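Local coordinates for 4-hydroxybutyrate CoA-transferase (Porphyromonas gingivalis, PDB 3EH7), which probably transfers coenzyme A between acyl-CoA thioesters and carboxylates such as acetate or 4-hydroxybutyrate, at residues Glu200-Asn205 / Ile357-Ser362; Ala207-Asp212 / Tyr391-Tyr396; Asn314-Ile319 / Gly323-Glu328. All blocks are in the same frame, centred on the assembly; numbering follows the deposited sequence.

Contact 1. Residues Glu200-Asn205 / Ile357-Ser362; sequences EAIGRN and IMAIPS
The flat group in this contact is the peptide linking Ile360 to Pro361, and the CD1 methyl of Ile202 sits over one of its faces. From there CD1 lies 3.5 Å from Ile360 O and 3.7 Å from Pro361 N, a packing contact and not a polar one. The proline ring continues the same surface: its CD is 4.4 Å from Ile202 CD1, and having no N-H, Pro361 puts only carbon and a substituted nitrogen against the methyl. The second branch of the isoleucine goes to the strand itself. With CG1 anti to the carbonyl carbon (chi1 -62°), CG2 is swung to the other side and meets Ala359 CB at 3.7 Å, while the extended CG1-CD1 arm runs on toward the chain after the strand. A beta-branched residue thus covers two successive parts of 357-362 at once. Alanine suits the position opposite, because its small CB lets the helix come close: the CA atoms of Ile202 and Ala359 are 6.7 Å apart. Ile223 of helix 222-229 touches Ile202, Ala359 and Pro361, and Val393 of the next strand also packs on Ile202, so the isoleucine is buried among apolar neighbours. The charged residues Glu200 and Arg204 lie on the side of the helix turned from the strand. A helix packed through an isoleucine on a largely parallel sheet is the basic unit of an alpha/beta domain of the Rossmann-like kind, here near the C-terminal end of strand 355-359.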
loop_
_atom_site.group_PDB
_atom_site.type_symbol
_atom_site.label_atom_id
_atom_site.label_comp_id
_atom_site.label_asym_id
_atom_site.label_seq_id
_atom_site.Cartn_x
_atom_site.Cartn_y
_atom_site.Cartn_z
ATOM N N GLU A 200 24.169 -17.759 3.396
ATOM C CA GLU A 200 23.761 -19.131 3.229
ATOM C C GLU A 200 22.620 -19.501 4.181
ATOM O O GLU A 200 21.652 -20.142 3.772
ATOM C CB GLU A 200 24.953 -20.063 3.457
ATOM C CG GLU A 200 24.691 -21.474 2.998
ATOM C CD GLU A 200 25.758 -22.463 3.456
ATOM O OE1 GLU A 200 26.680 -22.061 4.202
ATOM O OE2 GLU A 200 25.655 -23.650 3.083
ATOM N N ALA A 201 22.766 -19.110 5.446
ATOM C CA ALA A 201 21.738 -19.334 6.460
ATOM C C ALA A 201 20.415 -18.663 6.062
ATOM O O ALA A 201 19.350 -19.273 6.173
ATOM C CB ALA A 201 22.213 -18.820 7.851
ATOM N N ILE A 202 20.492 -17.421 5.579
ATOM C CA ILE A 202 19.286 -16.690 5.112
ATOM C C ILE A 202 18.640 -17.444 3.933
ATOM O O ILE A 202 17.431 -17.695 3.928
ATOM C CB ILE A 202 19.592 -15.207 4.720
ATOM C CG1 ILE A 202 20.098 -14.418 5.946
ATOM C CG2 ILE A 202 18.330 -14.513 4.115
ATOM C CD1 ILE A 202 20.883 -13.158 5.617
ATOM N N GLY A 203 19.465 -17.845 2.965
ATOM C CA GLY A 203 18.995 -18.535 1.783
ATOM C C GLY A 203 18.250 -19.812 2.110
ATOM O O GLY A 203 17.252 -20.138 1.500
ATOM N N ARG A 204 18.782 -20.538 3.075
ATOM C CA ARG A 204 18.215 -21.799 3.503
ATOM C C ARG A 204 16.848 -21.580 4.157
ATOM O O ARG A 204 15.909 -22.356 3.937
ATOM C CB ARG A 204 19.177 -22.475 4.477
ATOM C CG ARG A 204 19.229 -23.969 4.365
ATOM C CD ARG A 204 20.058 -24.544 5.493
ATOM N NE ARG A 204 21.477 -24.254 5.337
ATOM C CZ ARG A 204 22.330 -25.049 4.702
ATOM N NH1 ARG A 204 23.609 -24.711 4.614
ATOM N NH2 ARG A 204 21.905 -26.181 4.152
ATOM N N ASN A 205 16.726 -20.523 4.952
ATOM C CA ASN A 205 15.445 -20.142 5.540
ATOM C C ASN A 205 14.442 -19.714 4.474
ATOM O O ASN A 205 13.283 -20.080 4.541
ATOM C CB ASN A 205 15.639 -19.017 6.557
ATOM C CG ASN A 205 16.246 -19.496 7.864
ATOM O OD1 ASN A 205 16.122 -20.655 8.237
ATOM N ND2 ASN A 205 16.906 -18.595 8.564
ATOM N N ILE A 357 8.689 -11.929 1.841
ATOM C CA ILE A 357 9.793 -12.102 2.756
ATOM C C ILE A 357 10.721 -10.911 2.658
ATOM O O ILE A 357 11.121 -10.506 1.565
ATOM C CB ILE A 357 10.607 -13.390 2.405
ATOM C CG1 ILE A 357 9.694 -14.610 2.474
ATOM C CG2 ILE A 357 11.828 -13.528 3.330
ATOM C CD1 ILE A 357 10.183 -15.809 1.699
HETATM N N MSE A 358 11.043 -10.344 3.804
HETATM C CA MSE A 358 12.127 -9.368 3.945
HETATM C C MSE A 358 13.330 -10.173 4.514
HETATM O O MSE A 358 13.325 -10.537 5.663
HETATM C CB MSE A 358 11.717 -8.253 4.884
HETATM C CG MSE A 358 10.580 -7.339 4.323
HETATM SE SE MSE A 358 11.251 -6.400 2.735
HETATM C CE MSE A 358 9.550 -5.835 2.024
ATOM N N ALA A 359 14.298 -10.466 3.656
ATOM C CA ALA A 359 15.464 -11.296 3.950
ATOM C C ALA A 359 16.684 -10.390 4.097
ATOM O O ALA A 359 17.113 -9.699 3.130
ATOM C CB ALA A 359 15.690 -12.299 2.834
ATOM N N ILE A 360 17.216 -10.351 5.308
ATOM C CA ILE A 360 18.275 -9.407 5.639
ATOM C C ILE A 360 19.293 -10.036 6.584
ATOM O O ILE A 360 18.932 -10.899 7.394
ATOM C CB ILE A 360 17.716 -8.132 6.291
ATOM C CG1 ILE A 360 16.767 -8.478 7.440
ATOM C CG2 ILE A 360 16.982 -7.305 5.248
ATOM C CD1 ILE A 360 16.549 -7.339 8.353
ATOM N N PRO A 361 20.568 -9.611 6.467
ATOM C CA PRO A 361 21.555 -9.891 7.486
ATOM C C PRO A 361 21.083 -9.228 8.774
ATOM O O PRO A 361 20.495 -8.148 8.721
ATOM C CB PRO A 361 22.812 -9.194 6.968
ATOM C CG PRO A 361 22.575 -8.881 5.585
ATOM C CD PRO A 361 21.120 -8.774 5.387
ATOM N N SER A 362 21.316 -9.857 9.913
ATOM C CA SER A 362 20.841 -9.294 11.172
ATOM C C SER A 362 21.638 -8.042 11.564
ATOM O O SER A 362 21.196 -7.258 12.425
ATOM C CB SER A 362 20.878 -10.333 12.296
ATOM O OG SER A 362 22.202 -10.678 12.657
#

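Contact 2. Residues Ala207-Asp212 / Tyr391-Tyr396; sequences AELIED and YVVTEY
Leu209 and Tyr391 are the closest backbone pair, yet their CA atoms stand 9.4 Å apart, so side chains alone bridge the gap between the chain around the end of helix 197-208 and strand 391-394. Leu209 reaches across with both methyls. CD1 lies over one face of the Tyr391 ring, displaced toward the rim, in a CH-pi contact 4.0 Å from the centroid and 24° off the ring normal; its nearest ring atom is Tyr391 CD2, at 3.7 Å. The other methyl, Leu209 CD2, lies past the rim, 3.8 Å from Tyr391 CE2, so the forked end of the leucine runs along the CD2-CE2 side of the ring. A tyrosine suits this partly buried place because its broad face takes CD1. The ring is turned with chi2 at 91°, across the plane of its CA-CB-CG bend, which presents a face and not a rim to that methyl. Two residues along the strand Val393 points to the same side, and its CG2 comes within 4.2 Å of Leu209 CD1; Val392, between them, faces the other way, as strand alternation requires. Ile357 of the neighbouring strand also touches Leu209, and Lys355 NZ hydrogen-bonds to the leucine's carbonyl. Beyond Val393 the strand ends in an ST turn, where Thr394 OG1 accepts from Tyr396 N at 3.0 Å. The chain at the end of helix 197-208 thus covers strand 391-394, next to the outermost strand 397-400, as part of the helix-on-sheet layering of an alpha/beta domain.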
loop_
_atom_site.group_PDB
_atom_site.type_symbol
_atom_site.label_atom_id
_atom_site.label_comp_id
_atom_site.label_asym_id
_atom_site.label_seq_id
_atom_site.Cartn_x
_atom_site.Cartn_y
_atom_site.Cartn_z
ATOM N N ALA A 207 14.353 -20.748 1.360
ATOM C CA ALA A 207 13.956 -21.978 0.647
ATOM C C ALA A 207 12.887 -22.781 1.361
ATOM O O ALA A 207 12.020 -23.416 0.735
ATOM C CB ALA A 207 15.177 -22.880 0.387
ATOM N N GLU A 208 12.972 -22.776 2.673
ATOM C CA GLU A 208 11.977 -23.413 3.509
ATOM C C GLU A 208 10.584 -22.873 3.232
ATOM O O GLU A 208 9.603 -23.550 3.472
ATOM C CB GLU A 208 12.301 -23.063 4.944
ATOM C CG GLU A 208 11.996 -24.094 5.954
ATOM C CD GLU A 208 12.764 -23.806 7.227
ATOM O OE1 GLU A 208 13.940 -24.243 7.350
ATOM O OE2 GLU A 208 12.185 -23.122 8.091
ATOM N N LEU A 209 10.494 -21.616 2.799
ATOM C CA LEU A 209 9.189 -20.981 2.669
ATOM C C LEU A 209 8.640 -21.121 1.243
ATOM O O LEU A 209 7.498 -20.714 0.965
ATOM C CB LEU A 209 9.279 -19.513 3.122
ATOM C CG LEU A 209 9.585 -19.261 4.601
ATOM C CD1 LEU A 209 9.742 -17.748 4.867
ATOM C CD2 LEU A 209 8.505 -19.841 5.510
ATOM N N ILE A 210 9.442 -21.715 0.354
ATOM C CA ILE A 210 9.094 -21.871 -1.044
ATOM C C ILE A 210 8.675 -23.300 -1.321
ATOM O O ILE A 210 9.482 -24.229 -1.176
ATOM C CB ILE A 210 10.290 -21.509 -1.949
ATOM C CG1 ILE A 210 10.585 -20.017 -1.818
ATOM C CG2 ILE A 210 9.993 -21.920 -3.433
ATOM C CD1 ILE A 210 11.857 -19.530 -2.442
ATOM N N GLU A 211 7.410 -23.486 -1.684
ATOM C CA GLU A 211 6.891 -24.808 -1.975
ATOM C C GLU A 211 6.881 -25.047 -3.476
ATOM O O GLU A 211 7.031 -24.114 -4.272
ATOM C CB GLU A 211 5.470 -24.955 -1.455
ATOM C CG GLU A 211 5.325 -24.810 0.059
ATOM C CD GLU A 211 3.904 -24.378 0.424
ATOM O OE1 GLU A 211 3.608 -23.154 0.394
ATOM O OE2 GLU A 211 3.072 -25.271 0.712
ATOM N N ASP A 212 6.705 -26.312 -3.846
ATOM C CA ASP A 212 6.681 -26.689 -5.242
ATOM C C ASP A 212 5.592 -25.888 -5.903
ATOM O O ASP A 212 4.538 -25.723 -5.333
ATOM C CB ASP A 212 6.339 -28.158 -5.405
ATOM C CG ASP A 212 7.452 -29.071 -4.971
ATOM O OD1 ASP A 212 8.647 -28.688 -5.011
ATOM O OD2 ASP A 212 7.114 -30.188 -4.608
ATOM N N TYR A 391 6.654 -12.017 6.342
ATOM C CA TYR A 391 7.824 -12.688 6.912
ATOM C C TYR A 391 9.059 -11.818 6.934
ATOM O O TYR A 391 9.332 -11.021 6.000
ATOM C CB TYR A 391 8.191 -13.927 6.095
ATOM C CG TYR A 391 7.194 -15.050 6.122
ATOM C CD1 TYR A 391 6.188 -15.123 5.161
ATOM C CD2 TYR A 391 7.279 -16.067 7.069
ATOM C CE1 TYR A 391 5.261 -16.163 5.157
ATOM C CE2 TYR A 391 6.363 -17.136 7.079
ATOM C CZ TYR A 391 5.364 -17.163 6.114
ATOM O OH TYR A 391 4.462 -18.156 6.078
ATOM N N VAL A 392 9.841 -11.990 7.988
ATOM C CA VAL A 392 11.156 -11.388 8.073
ATOM C C VAL A 392 12.133 -12.509 8.337
ATOM O O VAL A 392 11.877 -13.367 9.181
ATOM C CB VAL A 392 11.232 -10.330 9.194
ATOM C CG1 VAL A 392 12.671 -9.819 9.365
ATOM C CG2 VAL A 392 10.247 -9.169 8.911
ATOM N N VAL A 393 13.238 -12.528 7.598
ATOM C CA VAL A 393 14.206 -13.628 7.690
ATOM C C VAL A 393 15.629 -13.117 7.860
ATOM O O VAL A 393 16.089 -12.257 7.085
ATOM C CB VAL A 393 14.166 -14.528 6.425
ATOM C CG1 VAL A 393 15.195 -15.631 6.530
ATOM C CG2 VAL A 393 12.757 -15.121 6.194
ATOM N N THR A 394 16.307 -13.624 8.890
ATOM C CA THR A 394 17.739 -13.405 9.074
ATOM C C THR A 394 18.471 -14.740 9.148
ATOM O O THR A 394 17.852 -15.793 9.072
ATOM C CB THR A 394 18.046 -12.596 10.336
ATOM O OG1 THR A 394 17.846 -13.420 11.486
ATOM C CG2 THR A 394 17.182 -11.329 10.417
ATOM N N GLU A 395 19.791 -14.677 9.299
ATOM C CA GLU A 395 20.603 -15.866 9.557
ATOM C C GLU A 395 20.193 -16.564 10.837
ATOM O O GLU A 395 20.561 -17.701 11.016
ATOM C CB GLU A 395 22.107 -15.541 9.613
ATOM C CG GLU A 395 22.598 -14.680 10.818
ATOM C CD GLU A 395 22.645 -13.170 10.517
ATOM O OE1 GLU A 395 21.785 -12.666 9.742
ATOM O OE2 GLU A 395 23.546 -12.491 11.060
ATOM N N TYR A 396 19.445 -15.895 11.724
ATOM C CA TYR A 396 19.046 -16.524 12.993
ATOM C C TYR A 396 17.647 -17.106 12.959
ATOM O O TYR A 396 17.249 -17.746 13.910
ATOM C CB TYR A 396 19.215 -15.565 14.175
ATOM C CG TYR A 396 20.663 -15.205 14.380
ATOM C CD1 TYR A 396 21.534 -16.080 15.019
ATOM C CD2 TYR A 396 21.169 -13.992 13.903
ATOM C CE1 TYR A 396 22.903 -15.751 15.183
ATOM C CE2 TYR A 396 22.511 -13.653 14.054
ATOM C CZ TYR A 396 23.365 -14.542 14.678
ATOM O OH TYR A 396 24.672 -14.170 14.792
#

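Contact 3. Residues Asn314-Ile319 / Gly323-Glu328; sequences NSCIEI and GQVVSE
Strands 318-320 and 325-326 form a beta hairpin, and a classic bulge interrupts its pairing where Ile317 and Glu318 together face Val326. The carbonyl oxygen of Val326 receives both amides in its own plane: Ile317 N at 2.9 Å, with a bent 145° at the hydrogen, and Glu318 N at a longer 3.3 Å. In return Val326 N gives a nearly straight bond to Glu318 O, 2.9 Å and 173°. One step toward the turn Ile319 and Val325 make a non-hydrogen-bonded pair, and Ile319 CA lies 3.2 Å from Gln324 O in a CA-H...O contact. The side chains sort onto two faces. Ile319 CD1 packs on Val325 CG2 at 3.9 Å, and the other valine methyl, CG1, meets Cys316 CB at 3.6 Å, so beta-branched Val325 fills the space between them. On the opposite face the stem of Glu318 runs beside Val326, CG to CB, 3.9 Å, while its carboxylate goes on to the backbone N of Ala377. Ile317, part of the bulge, points toward 323-328 and lays CG1 against the backbone of Glu328. Glycine suits position 323, whose phi of 103° would push a side chain against the preceding carbonyl oxygen. Gln324 turns its amide away from the hairpin to backbone atoms of Val382 and Ala380 of the second subunit, which its paired donor and acceptor satisfy together. This is a bulged antiparallel hairpin at the middle of a small mixed sheet, flanked by strands 372-373 and 382-384, with one corner in the dimer interface.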
loop_
_atom_site.group_PDB
_atom_site.type_symbol
_atom_site.label_atom_id
_atom_site.label_comp_id
_atom_site.label_asym_id
_atom_site.label_seq_id
_atom_site.Cartn_x
_atom_site.Cartn_y
_atom_site.Cartn_z
ATOM N N ASN A 314 12.837 -9.844 -0.878
ATOM C CA ASN A 314 13.541 -8.575 -0.971
ATOM C C ASN A 314 14.322 -8.310 0.322
ATOM O O ASN A 314 14.071 -8.926 1.353
ATOM C CB ASN A 314 12.541 -7.434 -1.221
ATOM C CG ASN A 314 11.777 -7.604 -2.531
ATOM O OD1 ASN A 314 12.311 -7.392 -3.632
ATOM N ND2 ASN A 314 10.548 -7.994 -2.420
ATOM N N SER A 315 15.276 -7.391 0.253
ATOM C CA SER A 315 16.037 -6.954 1.412
ATOM C C SER A 315 15.725 -5.508 1.709
ATOM O O SER A 315 15.051 -4.833 0.919
ATOM C CB SER A 315 17.517 -7.107 1.136
ATOM O OG SER A 315 17.751 -8.459 0.857
ATOM N N CYS A 316 16.160 -5.050 2.877
ATOM C CA CYS A 316 15.977 -3.652 3.264
ATOM C C CYS A 316 17.163 -3.232 4.159
ATOM O O CYS A 316 18.026 -4.052 4.456
ATOM C CB CYS A 316 14.624 -3.513 3.954
ATOM S SG CYS A 316 14.549 -4.501 5.426
ATOM N N ILE A 317 17.223 -1.970 4.558
ATOM C CA ILE A 317 18.317 -1.443 5.388
ATOM C C ILE A 317 18.035 -1.731 6.850
ATOM O O ILE A 317 18.921 -2.159 7.594
ATOM C CB ILE A 317 18.473 0.105 5.220
ATOM C CG1 ILE A 317 18.775 0.448 3.767
ATOM C CG2 ILE A 317 19.543 0.709 6.171
ATOM C CD1 ILE A 317 19.940 -0.320 3.140
ATOM N N GLU A 318 16.804 -1.467 7.287
ATOM C CA GLU A 318 16.448 -1.743 8.682
ATOM C C GLU A 318 14.956 -1.980 8.827
ATOM O O GLU A 318 14.152 -1.577 7.967
ATOM C CB GLU A 318 16.923 -0.623 9.623
ATOM C CG GLU A 318 16.249 0.709 9.386
ATOM C CD GLU A 318 16.767 1.869 10.254
ATOM O OE1 GLU A 318 17.574 1.673 11.194
ATOM O OE2 GLU A 318 16.318 3.006 9.986
ATOM N N ILE A 319 14.615 -2.664 9.911
ATOM C CA ILE A 319 13.236 -2.907 10.314
ATOM C C ILE A 319 13.121 -2.667 11.811
ATOM O O ILE A 319 14.001 -3.077 12.601
ATOM C CB ILE A 319 12.737 -4.304 9.904
ATOM C CG1 ILE A 319 11.319 -4.538 10.439
ATOM C CG2 ILE A 319 13.598 -5.390 10.465
ATOM C CD1 ILE A 319 10.591 -5.630 9.763
ATOM N N GLY A 323 7.705 -3.576 12.977
ATOM C CA GLY A 323 7.670 -4.110 11.639
ATOM C C GLY A 323 7.761 -3.066 10.530
ATOM O O GLY A 323 7.574 -3.427 9.390
ATOM N N GLN A 324 8.029 -1.783 10.818
ATOM C CA GLN A 324 8.183 -0.816 9.701
ATOM C C GLN A 324 9.493 -1.117 8.977
ATOM O O GLN A 324 10.495 -1.328 9.625
ATOM C CB GLN A 324 8.221 0.649 10.159
ATOM C CG GLN A 324 7.204 1.040 11.203
ATOM C CD GLN A 324 7.064 2.526 11.324
ATOM O OE1 GLN A 324 6.300 3.152 10.558
ATOM N NE2 GLN A 324 7.766 3.117 12.308
ATOM N N VAL A 325 9.475 -1.071 7.643
ATOM C CA VAL A 325 10.589 -1.446 6.798
ATOM C C VAL A 325 11.113 -0.216 6.102
ATOM O O VAL A 325 10.340 0.531 5.477
ATOM C CB VAL A 325 10.139 -2.456 5.732
ATOM C CG1 VAL A 325 11.224 -2.657 4.601
ATOM C CG2 VAL A 325 9.760 -3.790 6.405
ATOM N N VAL A 326 12.405 0.023 6.251
ATOM C CA VAL A 326 13.089 1.100 5.555
ATOM C C VAL A 326 14.039 0.467 4.540
ATOM O O VAL A 326 14.925 -0.308 4.895
ATOM C CB VAL A 326 13.881 1.955 6.529
ATOM C CG1 VAL A 326 14.705 2.998 5.809
ATOM C CG2 VAL A 326 12.919 2.586 7.552
ATOM N N SER A 327 13.827 0.807 3.283
ATOM C CA SER A 327 14.661 0.353 2.200
ATOM C C SER A 327 15.002 1.550 1.301
ATOM O O SER A 327 14.143 2.072 0.613
ATOM C CB SER A 327 13.904 -0.693 1.419
ATOM O OG SER A 327 14.740 -1.166 0.398
ATOM N N GLU A 328 16.249 1.991 1.334
ATOM C CA GLU A 328 16.710 3.124 0.530
ATOM C C GLU A 328 17.990 2.671 -0.219
ATOM O O GLU A 328 18.505 1.566 0.015
ATOM C CB GLU A 328 16.938 4.374 1.429
ATOM C CG GLU A 328 15.631 4.970 2.163
ATOM C CD GLU A 328 15.936 5.853 3.451
ATOM O OE1 GLU A 328 16.999 5.627 4.104
ATOM O OE2 GLU A 328 15.133 6.747 3.830
#

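In the fold
Contacts 1 and 2, with centres about 7 Å apart, both use helix 197-208 and neighbouring strands, 355-359 and 391-394, of the large mixed sheet. Their segments alternate along the chain, so the helix and the chain following it are matched in the same order to consecutive strands. Contact 3 lies within the loops closed by both, its centre about 13 Å from that of contact 1 and 16 Å from that of contact 2. Its first segment starts at the end of strand 310-314, beside 355-359, and Ser315 hydrogen-bonds Ala359. The small hairpin sheet is joined to the large sheet at this point, and its Gln324 reaches the second subunit.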